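Local coordinates for protein CAS6A (Thermus thermophilus, PDB 4C97) that probably acts as an endoribonuclease of the Cas6 family that processes CRISPR RNA in antiviral defence, at residues 8-13 with 69-74. The protein carries 1 engineered substitution. Residues are numbered along the deposited sequence; the frame is centred on the assembly and turned at random.
Sequences AALVLV and GLYARL
Tyr71 reaches from the helix to the strand, and its ring meets Ala8 and Leu10 along one side, a compact case of an aromatic side chain bridging a helix and the sheet beneath it. The Ala8 methyl is the closest partner: CB lies 3.6 Å from Tyr71 CE1 and 3.7 Å from Tyr71 CD1, so it touches the CD1-CE1 bond rather than a single corner, approaching the ring obliquely. Leu10 comes at the ring's edge, close to its plane, with CD1 4.4 Å from Tyr71 CE1, a looser touch made by one branch of the isobutyl group. Both methyls therefore converge on CE1. The CB of Tyr71 does not itself point at the strand; with CG anti to the backbone N (chi1 175°), next to the residue's own carbonyl carbon, the ring is carried out from the helix into the gap between backbones whose nearest CA atoms, those of Ala8 and Tyr71, stand 7.2 Å apart. No hydrogen bond crosses, and the interface is small, apolar and mostly buried. Farther round the helix, Arg73 turns back on its own segment: NH1 donates to Gly69 O at 3.1 Å, while the helical N-H of Arg73 reaches that oxygen from the opposite face of the carbonyl plane. Helix 68-79 here packs on the antiparallel sheet in which strand 6-15 runs between strands 58-65 and 91-109, an alpha/beta layering in keeping with the ferredoxin-like domains of Cas6 proteins. Leu74 touches Leu65 of the sheet, and with Leu70 it also packs on helix 22-36 through Leu33.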
ATOM      1  N   ALA A   8       3.715   8.593  -4.822  1.00 13.05           N
ATOM      2  CA  ALA A   8       3.341   8.049  -6.115  1.00 12.65           C
ATOM      3  C   ALA A   8       3.321   6.532  -6.119  1.00 17.01           C
ATOM      4  O   ALA A   8       4.036   5.890  -5.347  1.00 14.88           O
ATOM      5  CB  ALA A   8       4.307   8.540  -7.167  1.00 16.05           C
ATOM      6  N   ALA A   9       2.469   5.981  -6.977  1.00 14.43           N
ATOM      7  CA  ALA A   9       2.448   4.551  -7.265  1.00 14.24           C
ATOM      8  C   ALA A   9       2.462   4.437  -8.766  1.00 13.14           C
ATOM      9  O   ALA A   9       1.512   4.833  -9.456  1.00 14.11           O
ATOM     10  CB  ALA A   9       1.195   3.902  -6.691  1.00 13.50           C
ATOM     11  N   LEU A  10       3.577   3.915  -9.276  1.00 11.75           N
ATOM     12  CA  LEU A  10       3.715   3.693 -10.695  1.00 12.30           C
ATOM     13  C   LEU A  10       3.487   2.232 -11.023  1.00 12.93           C
ATOM     14  O   LEU A  10       4.004   1.336 -10.331  1.00 14.33           O
ATOM     15  CB  LEU A  10       5.111   4.099 -11.143  1.00 15.80           C
ATOM     16  CG  LEU A  10       5.362   5.598 -11.281  1.00 25.22           C
ATOM     17  CD1 LEU A  10       5.293   6.314  -9.953  1.00 30.86           C
ATOM     18  CD2 LEU A  10       6.735   5.812 -11.919  1.00 29.20           C
ATOM     19  N   VAL A  11       2.729   1.997 -12.086  1.00 14.08           N
ATOM     20  CA  VAL A  11       2.406   0.647 -12.523  1.00 12.83           C
ATOM     21  C   VAL A  11       3.199   0.255 -13.764  1.00 17.27           C
ATOM     22  O   VAL A  11       3.225   0.992 -14.753  1.00 15.18           O
ATOM     23  CB  VAL A  11       0.911   0.487 -12.809  1.00 13.04           C
ATOM     24  CG1 VAL A  11       0.622  -0.859 -13.475  1.00 15.71           C
ATOM     25  CG2 VAL A  11       0.092   0.591 -11.496  1.00 14.26           C
ATOM     26  N   LEU A  12       3.847  -0.904 -13.698  1.00 15.81           N
ATOM     27  CA  LEU A  12       4.534  -1.483 -14.859  1.00 14.99           C
ATOM     28  C   LEU A  12       3.614  -2.512 -15.485  1.00 15.58           C
ATOM     29  O   LEU A  12       3.344  -3.574 -14.883  1.00 15.29           O
ATOM     30  CB  LEU A  12       5.842  -2.178 -14.450  1.00 16.85           C
ATOM     31  CG  LEU A  12       7.046  -1.315 -14.076  1.00 27.23           C
ATOM     32  CD1 LEU A  12       6.691  -0.205 -13.105  1.00 36.12           C
ATOM     33  CD2 LEU A  12       8.152  -2.196 -13.501  1.00 29.45           C
ATOM     34  N   VAL A  13       3.147  -2.188 -16.689  1.00 16.63           N
ATOM     35  CA  VAL A  13       2.298  -3.074 -17.464  1.00 17.65           C
ATOM     36  C   VAL A  13       3.224  -4.068 -18.151  1.00 21.60           C
ATOM     37  O   VAL A  13       4.155  -3.675 -18.845  1.00 21.80           O
ATOM     38  CB  VAL A  13       1.456  -2.308 -18.497  1.00 21.82           C
ATOM     39  CG1 VAL A  13       0.623  -3.262 -19.338  1.00 22.40           C
ATOM     40  CG2 VAL A  13       0.569  -1.303 -17.801  1.00 23.08           C
ATOM     41  N   GLY A  69      12.329  12.661  -2.754  1.00 30.73           N
ATOM     42  CA  GLY A  69      13.660  12.402  -3.270  1.00 36.70           C
ATOM     43  C   GLY A  69      13.726  11.081  -4.006  1.00 39.42           C
ATOM     44  O   GLY A  69      14.320  10.964  -5.098  1.00 32.92           O
ATOM     45  N   LEU A  70      13.083  10.079  -3.412  1.00 38.93           N
ATOM     46  CA  LEU A  70      13.094   8.749  -3.973  1.00 27.17           C
ATOM     47  C   LEU A  70      12.308   8.746  -5.273  1.00 28.51           C
ATOM     48  O   LEU A  70      12.733   8.153  -6.252  1.00 29.94           O
ATOM     49  CB  LEU A  70      12.532   7.742  -2.970  1.00 25.94           C
ATOM     50  CG  LEU A  70      12.736   6.267  -3.271  1.00 34.29           C
ATOM     51  CD1 LEU A  70      14.223   5.961  -3.483  1.00 32.13           C
ATOM     52  CD2 LEU A  70      12.171   5.403  -2.162  1.00 32.92           C
ATOM     53  N   TYR A  71      11.165   9.416  -5.269  1.00 26.69           N
ATOM     54  CA  TYR A  71      10.372   9.633  -6.471  1.00 28.41           C
ATOM     55  C   TYR A  71      11.223  10.266  -7.594  1.00 27.83           C
ATOM     56  O   TYR A  71      11.279   9.768  -8.722  1.00 30.98           O
ATOM     57  CB  TYR A  71       9.207  10.558  -6.133  1.00 30.35           C
ATOM     58  CG  TYR A  71       8.360  10.954  -7.329  1.00 27.15           C
ATOM     59  CD1 TYR A  71       7.565  10.028  -7.968  1.00 31.60           C
ATOM     60  CD2 TYR A  71       8.365  12.247  -7.815  1.00 40.47           C
ATOM     61  CE1 TYR A  71       6.802  10.373  -9.057  1.00 30.14           C
ATOM     62  CE2 TYR A  71       7.595  12.597  -8.905  1.00 41.56           C
ATOM     63  CZ  TYR A  71       6.802  11.641  -9.514  1.00 36.90           C
ATOM     64  OH  TYR A  71       6.018  11.941 -10.610  1.00 47.03           O
ATOM     65  N   ALA A  72      11.889  11.355  -7.246  1.00 29.16           N
ATOM     66  CA  ALA A  72      12.690  12.140  -8.184  1.00 30.87           C
ATOM     67  C   ALA A  72      13.772  11.271  -8.779  1.00 30.70           C
ATOM     68  O   ALA A  72      14.055  11.346  -9.971  1.00 35.58           O
ATOM     69  CB  ALA A  72      13.315  13.326  -7.478  1.00 34.23           C
ATOM     70  N   ARG A  73      14.398  10.458  -7.943  1.00 30.20           N
ATOM     71  CA  ARG A  73      15.451   9.594  -8.450  1.00 34.29           C
ATOM     72  C   ARG A  73      14.972   8.361  -9.205  1.00 34.14           C
ATOM     73  O   ARG A  73      15.592   7.975 -10.202  1.00 31.74           O
ATOM     74  CB  ARG A  73      16.351   9.171  -7.317  1.00 35.39           C
ATOM     75  CG  ARG A  73      17.183  10.289  -6.808  1.00 47.72           C
ATOM     76  CD  ARG A  73      17.885   9.880  -5.538  1.00 54.70           C
ATOM     77  NE  ARG A  73      18.724  10.951  -5.014  1.00 66.12           N
ATOM     78  CZ  ARG A  73      18.275  12.129  -4.587  1.00 71.75           C
ATOM     79  NH1 ARG A  73      16.977  12.420  -4.611  1.00 69.48           N
ATOM     80  NH2 ARG A  73      19.136  13.031  -4.136  1.00 73.26           N
ATOM     81  N   LEU A  74      13.887   7.743  -8.745  1.00 32.76           N
ATOM     82  CA  LEU A  74      13.476   6.465  -9.305  1.00 27.65           C
ATOM     83  C   LEU A  74      12.533   6.570 -10.493  1.00 33.62           C
ATOM     84  O   LEU A  74      12.627   5.752 -11.413  1.00 32.77           O
ATOM     85  CB  LEU A  74      12.849   5.580  -8.233  1.00 34.67           C
ATOM     86  CG  LEU A  74      13.868   4.744  -7.471  1.00 40.31           C
ATOM     87  CD1 LEU A  74      13.272   4.280  -6.173  1.00 39.25           C
ATOM     88  CD2 LEU A  74      14.286   3.562  -8.299  1.00 48.73           C
TER